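Local coordinates for MarR family transcriptional regulator (Staphylococcus epidermidis, PDB 5HLI), which probably binds DNA as a winged-helix dimer of the MarR family and senses oxidation through a disulfide between its two subunits, at residues A[27-32]-A[116-121]; A[41-46]-A[76-81]; A[49-54]-A[99-104]. The protein carries 1 engineered substitution. One frame throughout, in Å; residues are numbered along the deposited sequence.

Contact 1: residues A[27-32]-A[116-121]; sequences AQFYEK and ISSCLP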
loop_
_atom_site.group_PDB
_atom_site.type_symbol
_atom_site.label_atom_id
_atom_site.label_comp_id
_atom_site.label_asym_id
_atom_site.label_seq_id
_atom_site.Cartn_x
_atom_site.Cartn_y
_atom_site.Cartn_z
ATOM N N ALA A 27 -0.421 5.735 -0.220
ATOM C CA ALA A 27 -1.793 5.334 -0.517
ATOM C C ALA A 27 -2.800 6.242 0.181
ATOM O O ALA A 27 -3.799 6.648 -0.423
ATOM C CB ALA A 27 -2.014 3.876 -0.113
ATOM N N GLN A 28 -2.554 6.566 1.453
ATOM C CA GLN A 28 -3.449 7.469 2.170
ATOM C C GLN A 28 -3.445 8.861 1.558
ATOM O O GLN A 28 -4.469 9.553 1.587
ATOM C CB GLN A 28 -3.057 7.541 3.646
ATOM C CG GLN A 28 -3.308 6.248 4.418
ATOM C CD GLN A 28 -2.524 6.185 5.717
ATOM O OE1 GLN A 28 -2.235 7.211 6.331
ATOM N NE2 GLN A 28 -2.174 4.979 6.140
ATOM N N PHE A 29 -2.308 9.292 1.008
ATOM C CA PHE A 29 -2.270 10.571 0.310
ATOM C C PHE A 29 -3.131 10.526 -0.947
ATOM O O PHE A 29 -3.903 11.453 -1.218
ATOM C CB PHE A 29 -0.827 10.942 -0.033
ATOM C CG PHE A 29 -0.704 12.175 -0.883
ATOM C CD1 PHE A 29 -0.669 13.432 -0.303
ATOM C CD2 PHE A 29 -0.625 12.078 -2.263
ATOM C CE1 PHE A 29 -0.559 14.571 -1.084
ATOM C CE2 PHE A 29 -0.516 13.211 -3.048
ATOM C CZ PHE A 29 -0.480 14.457 -2.457
ATOM N N TYR A 30 -3.005 9.452 -1.731
ATOM C CA TYR A 30 -3.830 9.301 -2.925
ATOM C C TYR A 30 -5.312 9.314 -2.573
ATOM O O TYR A 30 -6.104 10.031 -3.194
ATOM C CB TYR A 30 -3.472 8.006 -3.657
ATOM C CG TYR A 30 -2.446 8.168 -4.758
ATOM C CD1 TYR A 30 -2.822 8.601 -6.024
ATOM C CD2 TYR A 30 -1.107 7.869 -4.538
ATOM C CE1 TYR A 30 -1.891 8.745 -7.037
ATOM C CE2 TYR A 30 -0.169 8.011 -5.545
ATOM C CZ TYR A 30 -0.566 8.449 -6.790
ATOM O OH TYR A 30 0.365 8.592 -7.794
ATOM N N GLU A 31 -5.700 8.528 -1.565
ATOM C CA GLU A 31 -7.110 8.444 -1.200
ATOM C C GLU A 31 -7.651 9.800 -0.766
ATOM O O GLU A 31 -8.794 10.151 -1.080
ATOM C CB GLU A 31 -7.294 7.393 -0.102
ATOM C CG GLU A 31 -7.090 5.965 -0.608
ATOM C CD GLU A 31 -6.485 5.040 0.431
ATOM O OE1 GLU A 31 -6.082 3.912 0.062
ATOM O OE2 GLU A 31 -6.405 5.433 1.614
ATOM N N LYS A 32 -6.838 10.586 -0.055
ATOM C CA LYS A 32 -7.256 11.927 0.340
ATOM C C LYS A 32 -7.458 12.819 -0.879
ATOM O O LYS A 32 -8.466 13.527 -0.988
ATOM C CB LYS A 32 -6.220 12.529 1.290
ATOM C CG LYS A 32 -6.479 13.972 1.686
ATOM C CD LYS A 32 -5.408 14.469 2.648
ATOM C CE LYS A 32 -5.579 15.947 2.964
ATOM N NZ LYS A 32 -6.906 16.237 3.572
ATOM N N ILE A 116 -1.626 15.524 -7.232
ATOM C CA ILE A 116 -0.857 14.352 -6.825
ATOM C C ILE A 116 0.616 14.702 -6.679
ATOM O O ILE A 116 1.308 14.151 -5.814
ATOM C CB ILE A 116 -1.069 13.200 -7.829
ATOM C CG1 ILE A 116 -2.554 12.839 -7.925
ATOM C CG2 ILE A 116 -0.261 11.969 -7.425
ATOM C CD1 ILE A 116 -3.195 12.525 -6.592
ATOM N N SER A 117 1.110 15.644 -7.487
ATOM C CA SER A 117 2.539 15.941 -7.538
ATOM C C SER A 117 3.099 16.425 -6.207
ATOM O O SER A 117 4.321 16.407 -6.021
ATOM C CB SER A 117 2.819 16.984 -8.620
ATOM O OG SER A 117 2.290 18.249 -8.259
ATOM N N SER A 118 2.249 16.862 -5.279
ATOM C CA SER A 118 2.722 17.263 -3.961
ATOM C C SER A 118 3.040 16.076 -3.058
ATOM O O SER A 118 3.387 16.281 -1.892
ATOM C CB SER A 118 1.688 18.164 -3.281
ATOM O OG SER A 118 0.425 17.528 -3.207
ATOM N N CYS A 119 2.939 14.846 -3.569
ATOM C CA CYS A 119 3.232 13.673 -2.751
ATOM C C CYS A 119 4.698 13.619 -2.342
ATOM O O CYS A 119 5.033 13.022 -1.314
ATOM C CB CYS A 119 2.834 12.405 -3.507
ATOM S SG CYS A 119 3.627 12.221 -5.120
ATOM N N LEU A 120 5.585 14.238 -3.129
ATOM C CA LEU A 120 7.001 14.333 -2.817
ATOM C C LEU A 120 7.366 15.760 -2.422
ATOM O O LEU A 120 6.798 16.715 -2.965
ATOM C CB LEU A 120 7.859 13.906 -4.015
ATOM C CG LEU A 120 7.693 12.469 -4.512
ATOM C CD1 LEU A 120 8.733 12.153 -5.577
ATOM C CD2 LEU A 120 7.789 11.485 -3.354
ATOM N N PRO A 121 8.369 15.947 -1.580
ATOM C CA PRO A 121 8.823 17.292 -1.222
ATOM C C PRO A 121 9.593 18.017 -2.311
ATOM O O PRO A 121 9.844 17.458 -3.359
ATOM C CB PRO A 121 9.745 17.050 -0.024
ATOM C CG PRO A 121 10.073 15.630 -0.057
ATOM C CD PRO A 121 8.885 14.953 -0.642
#
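The Phe29 ring has Cys119 CA over one face, 3.7 Å above its plane and displaced toward the rim, while Ser118 OG lies at its edge, in plane, 3.3 Å from Phe29 CZ. Ile116 CA also falls near the ring plane, and the Ile116 carbonyl O comes obliquely to Phe29 CE2. Phe29 points at the turn because its CG stands anti to the backbone N (chi1 174°), and its CE2 then touches Cys119 CB at 3.5 Å. Tyr30 crosses Ile116 at about a right angle: Ile116 CG2 sits obliquely to the ring, 3.6 Å from Tyr30 CZ, and Ile116 CD1 meets CD1 and CE1 of Tyr30. Ser117 to Leu120 form a type I turn, with Cys119 N bonded to Ile116 O. The hydroxyl of Ser118 is hydrogen-bonded to Ala115 O, so its place at the Phe29 edge is one of packing. Tyr30 also stacks on Tyr20 of the second subunit, and Cys119 SG forms a disulfide with Cys16 of that subunit. No hydrogen bond joins the two segments; van der Waals contact, largely through the two aromatic rings, backs the turn bearing the oxidised cysteine, consistent with a redox switch built into the dimer interface.

Contact 2: residues A[41-46]-A[76-81]; sequences YSQYLV and LKRLEQ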
loop_
_atom_site.group_PDB
_atom_site.type_symbol
_atom_site.label_atom_id
_atom_site.label_comp_id
_atom_site.label_asym_id
_atom_site.label_seq_id
_atom_site.Cartn_x
_atom_site.Cartn_y
_atom_site.Cartn_z
ATOM N N TYR A 41 -10.470 5.149 -6.486
ATOM C CA TYR A 41 -9.304 4.585 -7.156
ATOM C C TYR A 41 -9.685 3.982 -8.502
ATOM O O TYR A 41 -9.013 4.216 -9.512
ATOM C CB TYR A 41 -8.643 3.537 -6.257
ATOM C CG TYR A 41 -7.661 2.646 -6.981
ATOM C CD1 TYR A 41 -6.517 3.173 -7.568
ATOM C CD2 TYR A 41 -7.873 1.277 -7.071
ATOM C CE1 TYR A 41 -5.615 2.363 -8.229
ATOM C CE2 TYR A 41 -6.975 0.455 -7.727
ATOM C CZ TYR A 41 -5.850 1.004 -8.306
ATOM O OH TYR A 41 -4.956 0.191 -8.963
ATOM N N SER A 42 -10.777 3.210 -8.537
ATOM C CA SER A 42 -11.182 2.555 -9.777
ATOM C C SER A 42 -11.606 3.570 -10.835
ATOM O O SER A 42 -11.312 3.394 -12.022
ATOM C CB SER A 42 -12.309 1.561 -9.497
ATOM O OG SER A 42 -11.850 0.474 -8.710
ATOM N N GLN A 43 -12.303 4.637 -10.427
ATOM C CA GLN A 43 -12.617 5.708 -11.368
ATOM C C GLN A 43 -11.347 6.385 -11.866
ATOM O O GLN A 43 -11.240 6.737 -13.047
ATOM C CB GLN A 43 -13.542 6.737 -10.718
ATOM C CG GLN A 43 -14.902 6.191 -10.299
ATOM C CD GLN A 43 -15.741 7.230 -9.580
ATOM O OE1 GLN A 43 -15.497 8.430 -9.701
ATOM N NE2 GLN A 43 -16.734 6.775 -8.827
ATOM N N TYR A 44 -10.377 6.577 -10.970
ATOM C CA TYR A 44 -9.088 7.152 -11.343
ATOM C C TYR A 44 -8.402 6.319 -12.418
ATOM O O TYR A 44 -7.785 6.868 -13.340
ATOM C CB TYR A 44 -8.217 7.264 -10.091
ATOM C CG TYR A 44 -6.881 7.950 -10.256
ATOM C CD1 TYR A 44 -6.758 9.137 -10.968
ATOM C CD2 TYR A 44 -5.746 7.431 -9.649
ATOM C CE1 TYR A 44 -5.531 9.769 -11.096
ATOM C CE2 TYR A 44 -4.523 8.053 -9.767
ATOM C CZ TYR A 44 -4.417 9.221 -10.490
ATOM O OH TYR A 44 -3.192 9.834 -10.603
ATOM N N LEU A 45 -8.502 4.989 -12.322
ATOM C CA LEU A 45 -7.913 4.129 -13.345
ATOM C C LEU A 45 -8.561 4.366 -14.703
ATOM O O LEU A 45 -7.872 4.390 -15.730
ATOM C CB LEU A 45 -8.044 2.659 -12.943
ATOM C CG LEU A 45 -7.220 2.166 -11.752
ATOM C CD1 LEU A 45 -7.452 0.681 -11.540
ATOM C CD2 LEU A 45 -5.745 2.453 -11.965
ATOM N N VAL A 46 -9.885 4.540 -14.728
ATOM C CA VAL A 46 -10.584 4.807 -15.984
ATOM C C VAL A 46 -10.154 6.151 -16.559
ATOM O O VAL A 46 -9.912 6.280 -17.765
ATOM C CB VAL A 46 -12.109 4.746 -15.772
ATOM C CG1 VAL A 46 -12.847 5.233 -17.022
ATOM C CG2 VAL A 46 -12.545 3.328 -15.410
ATOM N N LEU A 76 -18.630 3.902 -15.179
ATOM C CA LEU A 76 -18.785 4.872 -16.257
ATOM C C LEU A 76 -20.052 5.697 -16.079
ATOM O O LEU A 76 -20.060 6.902 -16.360
ATOM C CB LEU A 76 -18.781 4.156 -17.606
ATOM C CG LEU A 76 -17.401 3.655 -18.040
ATOM C CD1 LEU A 76 -17.513 2.760 -19.256
ATOM C CD2 LEU A 76 -16.479 4.835 -18.318
ATOM N N LYS A 77 -21.136 5.071 -15.614
ATOM C CA LYS A 77 -22.345 5.831 -15.312
ATOM C C LYS A 77 -22.078 6.881 -14.243
ATOM O O LYS A 77 -22.548 8.020 -14.350
ATOM C CB LYS A 77 -23.466 4.891 -14.868
ATOM C CG LYS A 77 -24.096 4.084 -15.991
ATOM C CD LYS A 77 -25.260 3.260 -15.467
ATOM C CE LYS A 77 -25.946 2.488 -16.582
ATOM N NZ LYS A 77 -27.074 1.672 -16.055
ATOM N N ARG A 78 -21.315 6.519 -13.206
ATOM C CA ARG A 78 -20.992 7.480 -12.156
ATOM C C ARG A 78 -20.102 8.598 -12.684
ATOM O O ARG A 78 -20.284 9.768 -12.323
ATOM C CB ARG A 78 -20.325 6.767 -10.979
ATOM C CG ARG A 78 -19.837 7.704 -9.877
ATOM C CD ARG A 78 -20.968 8.584 -9.339
ATOM N NE ARG A 78 -20.484 9.568 -8.371
ATOM C CZ ARG A 78 -21.227 10.547 -7.861
ATOM N NH1 ARG A 78 -22.496 10.678 -8.218
ATOM N NH2 ARG A 78 -20.699 11.397 -6.988
ATOM N N LEU A 79 -19.133 8.262 -13.540
ATOM C CA LEU A 79 -18.286 9.295 -14.123
ATOM C C LEU A 79 -19.075 10.211 -15.049
ATOM O O LEU A 79 -18.734 11.391 -15.189
ATOM C CB LEU A 79 -17.113 8.657 -14.867
ATOM C CG LEU A 79 -16.006 8.101 -13.970
ATOM C CD1 LEU A 79 -14.962 7.357 -14.790
ATOM C CD2 LEU A 79 -15.358 9.227 -13.171
ATOM N N GLU A 80 -20.131 9.696 -15.686
ATOM C CA GLU A 80 -20.981 10.560 -16.498
ATOM C C GLU A 80 -21.865 11.438 -15.621
ATOM O O GLU A 80 -22.022 12.635 -15.890
ATOM C CB GLU A 80 -21.836 9.724 -17.451
ATOM C CG GLU A 80 -22.898 10.532 -18.189
ATOM C CD GLU A 80 -23.729 9.691 -19.140
ATOM O OE1 GLU A 80 -23.783 10.031 -20.341
ATOM O OE2 GLU A 80 -24.325 8.689 -18.689
ATOM N N GLN A 81 -22.451 10.860 -14.568
ATOM C CA GLN A 81 -23.301 11.636 -13.673
ATOM C C GLN A 81 -22.527 12.751 -12.985
ATOM O O GLN A 81 -23.089 13.817 -12.711
ATOM C CB GLN A 81 -23.948 10.718 -12.634
ATOM C CG GLN A 81 -25.016 9.789 -13.193
ATOM C CD GLN A 81 -26.207 10.540 -13.760
ATOM O OE1 GLN A 81 -26.707 11.486 -13.149
ATOM N NE2 GLN A 81 -26.670 10.120 -14.933
HETATM O O HOH W 1 -17.929 8.971 -7.097
#
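Helices 41-46 and 76-81 cross almost perpendicularly, their axes 10.6 Å apart at closest approach with a signed crossing angle of -82°. Gln43 and Leu79 are the residues whose CA atoms come nearest, at 7.3 Å, and both side chains start out toward the opposite helix. They slide past each other in opposite directions, Leu79 CD2 lying 3.6 Å from Gln43 OE1 and also touching Gln43 CB. The other branch of Leu79, CD1, reaches Val46 CG1 at 3.7 Å. That methyl, anti to the backbone N of Val46 (chi1 171°), serves two leucines, for Leu76 CD2 packs on it as well at 3.9 Å. Leu76 leaves its helix pointing away, yet its end returns to the contact. Beyond this apolar patch, the extended Gln43 chain carries its amide to Arg78, where Gln43 NE2 lies 3.4 Å from the aliphatic CG of Arg78. Amide and guanidinium planes are turned 63° apart, and a water joins the two groups: it accepts from Gln43 NE2 at 3.0 Å and from Arg78 NE at 2.9 Å, lying at the guanidinium edge, in plane. Val46 also packs on Leu65 and Leu72, and Leu79 on Val85, which places the crossing inside the winged helix-turn-helix domain, where helix 41-52 packs against helix 69-81, in MarR proteins usually the DNA-recognition helix. Chemically, methyl groups join the helices in the interior, while at the exposed Arg78 one water accepts hydrogen bonds from two N-H donors that could not bond to each other.

Contact 3: residues A[49-54]-A[99-104]; sequences TLWEEN and ITLTDN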
loop_
_atom_site.group_PDB
_atom_site.type_symbol
_atom_site.label_atom_id
_atom_site.label_comp_id
_atom_site.label_asym_id
_atom_site.label_seq_id
_atom_site.Cartn_x
_atom_site.Cartn_y
_atom_site.Cartn_z
ATOM N N THR A 49 -6.597 5.956 -18.255
ATOM C CA THR A 49 -6.508 5.426 -19.614
ATOM C C THR A 49 -7.162 6.373 -20.615
ATOM O O THR A 49 -6.687 6.506 -21.750
ATOM C CB THR A 49 -7.114 4.019 -19.700
ATOM O OG1 THR A 49 -6.892 3.488 -21.012
ATOM C CG2 THR A 49 -8.612 4.020 -19.424
ATOM N N LEU A 50 -8.233 7.063 -20.211
ATOM C CA LEU A 50 -8.850 8.041 -21.102
ATOM C C LEU A 50 -7.907 9.203 -21.380
ATOM O O LEU A 50 -7.884 9.741 -22.490
ATOM C CB LEU A 50 -10.164 8.545 -20.508
ATOM C CG LEU A 50 -11.340 7.568 -20.543
ATOM C CD1 LEU A 50 -12.511 8.119 -19.755
ATOM C CD2 LEU A 50 -11.753 7.289 -21.978
ATOM N N TRP A 51 -7.116 9.603 -20.381
ATOM C CA TRP A 51 -6.144 10.668 -20.589
ATOM C C TRP A 51 -4.992 10.229 -21.485
ATOM O O TRP A 51 -4.256 11.083 -21.989
ATOM C CB TRP A 51 -5.619 11.166 -19.241
ATOM C CG TRP A 51 -6.628 11.980 -18.484
ATOM C CD1 TRP A 51 -7.606 12.772 -19.016
ATOM C CD2 TRP A 51 -6.771 12.071 -17.060
ATOM N NE1 TRP A 51 -8.341 13.356 -18.014
ATOM C CE2 TRP A 51 -7.851 12.941 -16.804
ATOM C CE3 TRP A 51 -6.090 11.505 -15.978
ATOM C CZ2 TRP A 51 -8.266 13.256 -15.511
ATOM C CZ3 TRP A 51 -6.505 11.819 -14.694
ATOM C CH2 TRP A 51 -7.581 12.688 -14.473
ATOM N N GLU A 52 -4.821 8.923 -21.694
ATOM C CA GLU A 52 -3.856 8.408 -22.657
ATOM C C GLU A 52 -4.469 8.224 -24.039
ATOM O O GLU A 52 -3.825 8.536 -25.047
ATOM C CB GLU A 52 -3.275 7.075 -22.174
ATOM C CG GLU A 52 -2.466 7.181 -20.893
ATOM C CD GLU A 52 -1.217 8.027 -21.065
ATOM O OE1 GLU A 52 -0.337 7.633 -21.861
ATOM O OE2 GLU A 52 -1.118 9.086 -20.408
ATOM N N GLU A 53 -5.702 7.723 -24.105
ATOM C CA GLU A 53 -6.384 7.475 -25.371
ATOM C C GLU A 53 -7.855 7.824 -25.205
ATOM O O GLU A 53 -8.555 7.205 -24.398
ATOM C CB GLU A 53 -6.219 6.017 -25.814
ATOM C CG GLU A 53 -6.958 5.674 -27.095
ATOM C CD GLU A 53 -6.898 4.196 -27.428
ATOM O OE1 GLU A 53 -6.216 3.445 -26.699
ATOM O OE2 GLU A 53 -7.538 3.784 -28.417
ATOM N N ASN A 54 -8.318 8.806 -25.970
ATOM C CA ASN A 54 -9.684 9.310 -25.862
ATOM C C ASN A 54 -10.188 9.717 -27.243
ATOM O O ASN A 54 -9.501 10.446 -27.953
ATOM C CB ASN A 54 -9.736 10.498 -24.895
ATOM C CG ASN A 54 -11.053 11.249 -24.952
ATOM O OD1 ASN A 54 -12.092 10.745 -24.520
ATOM N ND2 ASN A 54 -11.013 12.469 -25.474
ATOM N N ILE A 99 -17.017 6.016 -24.863
ATOM C CA ILE A 99 -16.766 6.869 -23.706
ATOM C C ILE A 99 -15.882 8.024 -24.147
ATOM O O ILE A 99 -14.800 7.809 -24.706
ATOM C CB ILE A 99 -16.106 6.078 -22.564
ATOM C CG1 ILE A 99 -16.953 4.854 -22.213
ATOM C CG2 ILE A 99 -15.898 6.968 -21.345
ATOM C CD1 ILE A 99 -18.364 5.195 -21.770
ATOM N N THR A 100 -16.338 9.251 -23.901
ATOM C CA THR A 100 -15.610 10.443 -24.310
ATOM C C THR A 100 -15.507 11.399 -23.133
ATOM O O THR A 100 -16.504 11.666 -22.455
ATOM C CB THR A 100 -16.298 11.136 -25.493
ATOM O OG1 THR A 100 -16.651 10.158 -26.480
ATOM C CG2 THR A 100 -15.371 12.164 -26.119
ATOM N N LEU A 101 -14.303 11.913 -22.895
ATOM C CA LEU A 101 -14.111 12.911 -21.852
ATOM C C LEU A 101 -14.923 14.163 -22.156
ATOM O O LEU A 101 -14.979 14.623 -23.299
ATOM C CB LEU A 101 -12.629 13.272 -21.733
ATOM C CG LEU A 101 -11.669 12.223 -21.163
ATOM C CD1 LEU A 101 -10.233 12.586 -21.505
ATOM C CD2 LEU A 101 -11.844 12.104 -19.656
ATOM N N THR A 102 -15.569 14.709 -21.129
ATOM C CA THR A 102 -16.154 16.032 -21.260
ATOM C C THR A 102 -15.044 17.080 -21.308
ATOM O O THR A 102 -13.867 16.789 -21.068
ATOM C CB THR A 102 -17.108 16.325 -20.099
ATOM O OG1 THR A 102 -16.381 16.315 -18.862
ATOM C CG2 THR A 102 -18.215 15.283 -20.037
ATOM N N ASP A 103 -15.426 18.315 -21.641
ATOM C CA ASP A 103 -14.475 19.418 -21.547
ATOM C C ASP A 103 -13.904 19.517 -20.139
ATOM O O ASP A 103 -12.695 19.708 -19.961
ATOM C CB ASP A 103 -15.141 20.736 -21.946
ATOM C CG ASP A 103 -15.433 20.816 -23.432
ATOM O OD1 ASP A 103 -14.788 20.080 -24.206
ATOM O OD2 ASP A 103 -16.302 21.624 -23.826
ATOM N N ASN A 104 -14.759 19.371 -19.125
ATOM C CA ASN A 104 -14.284 19.379 -17.747
ATOM C C ASN A 104 -13.372 18.189 -17.467
ATOM O O ASN A 104 -12.322 18.343 -16.834
ATOM C CB ASN A 104 -15.471 19.391 -16.786
ATOM C CG ASN A 104 -15.066 19.103 -15.355
ATOM O OD1 ASN A 104 -14.436 19.932 -14.700
ATOM N ND2 ASN A 104 -15.435 17.929 -14.860
HETATM O O HOH W 2 -12.948 14.916 -25.018
#
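One direct hydrogen bond joins the segments: Leu101 N donates to Asn54 OD1 at 3.0 Å. It is nearly straight at the hydrogen, 172°, but meets the carbonyl at a C=O...N angle of 131°, with the donor tilted 31° from the carbonyl plane. The other end of the same amide is tied through a water, which accepts from Asn54 ND2 at 3.2 Å and donates to Leu101 O at 2.7 Å. Asn54 thus addresses both the N-H and the C=O of Leu101, one directly and one through solvent, and this fixes which way round its amide lies. The side chain gets there with CG anti to the backbone N, from the loop that follows helix 41-52.

The apolar contacts centre on Leu101, which points toward 49-54. Its CD1 meets Trp51 CD1 obliquely at 3.6 Å, the two side chains crossing at about a right angle, and also lies against the Asn54 amide carbon. Leu101 CD2 reaches Leu50 CB at 4.0 Å as the two leucines slide past each other in opposite directions. Leu50 CD1 extends this patch to Ile99 CG2, 3.9 Å away. The indole N-H of Trp51 is engaged by Gly105 O.

Strand 97-101 is the middle strand of the antiparallel sheet and with strand 85-89 makes the hairpin of the wing; here it is docked on the C-terminal part of helix 41-52. Thr102 follows as N-cap of helix 103-117, its hydroxyl bonded to Gly105 N. Trp51 packs on Gln109 and Val112 of that helix, whereas Leu50 and Ile99 share Val85 of strand 85-89, and Ile99 also touches Ile61 of helix 58-65.

Helix 41-52 is shared by contacts 2 and 3: its 41-46 part serves contact 2 and its C-terminal part contact 3, and their centres are about 11 Å apart. These two touch directly, Leu76 CD1 lying 3.6 Å from Ile99 CD1, and together they join the helices and wing of the probable DNA-binding domain. Contact 1, centred about 20 Å from the centre of contact 2, holds one cysteine of the intersubunit disulfide, Cys119; both contacts touch the second subunit. Tyr44 connects them, its CE2 being 3.9 Å from Tyr30 CE1. Contacts 1 and 3, nearest atoms about 8 Å apart, do not touch, but both use helix 103-117.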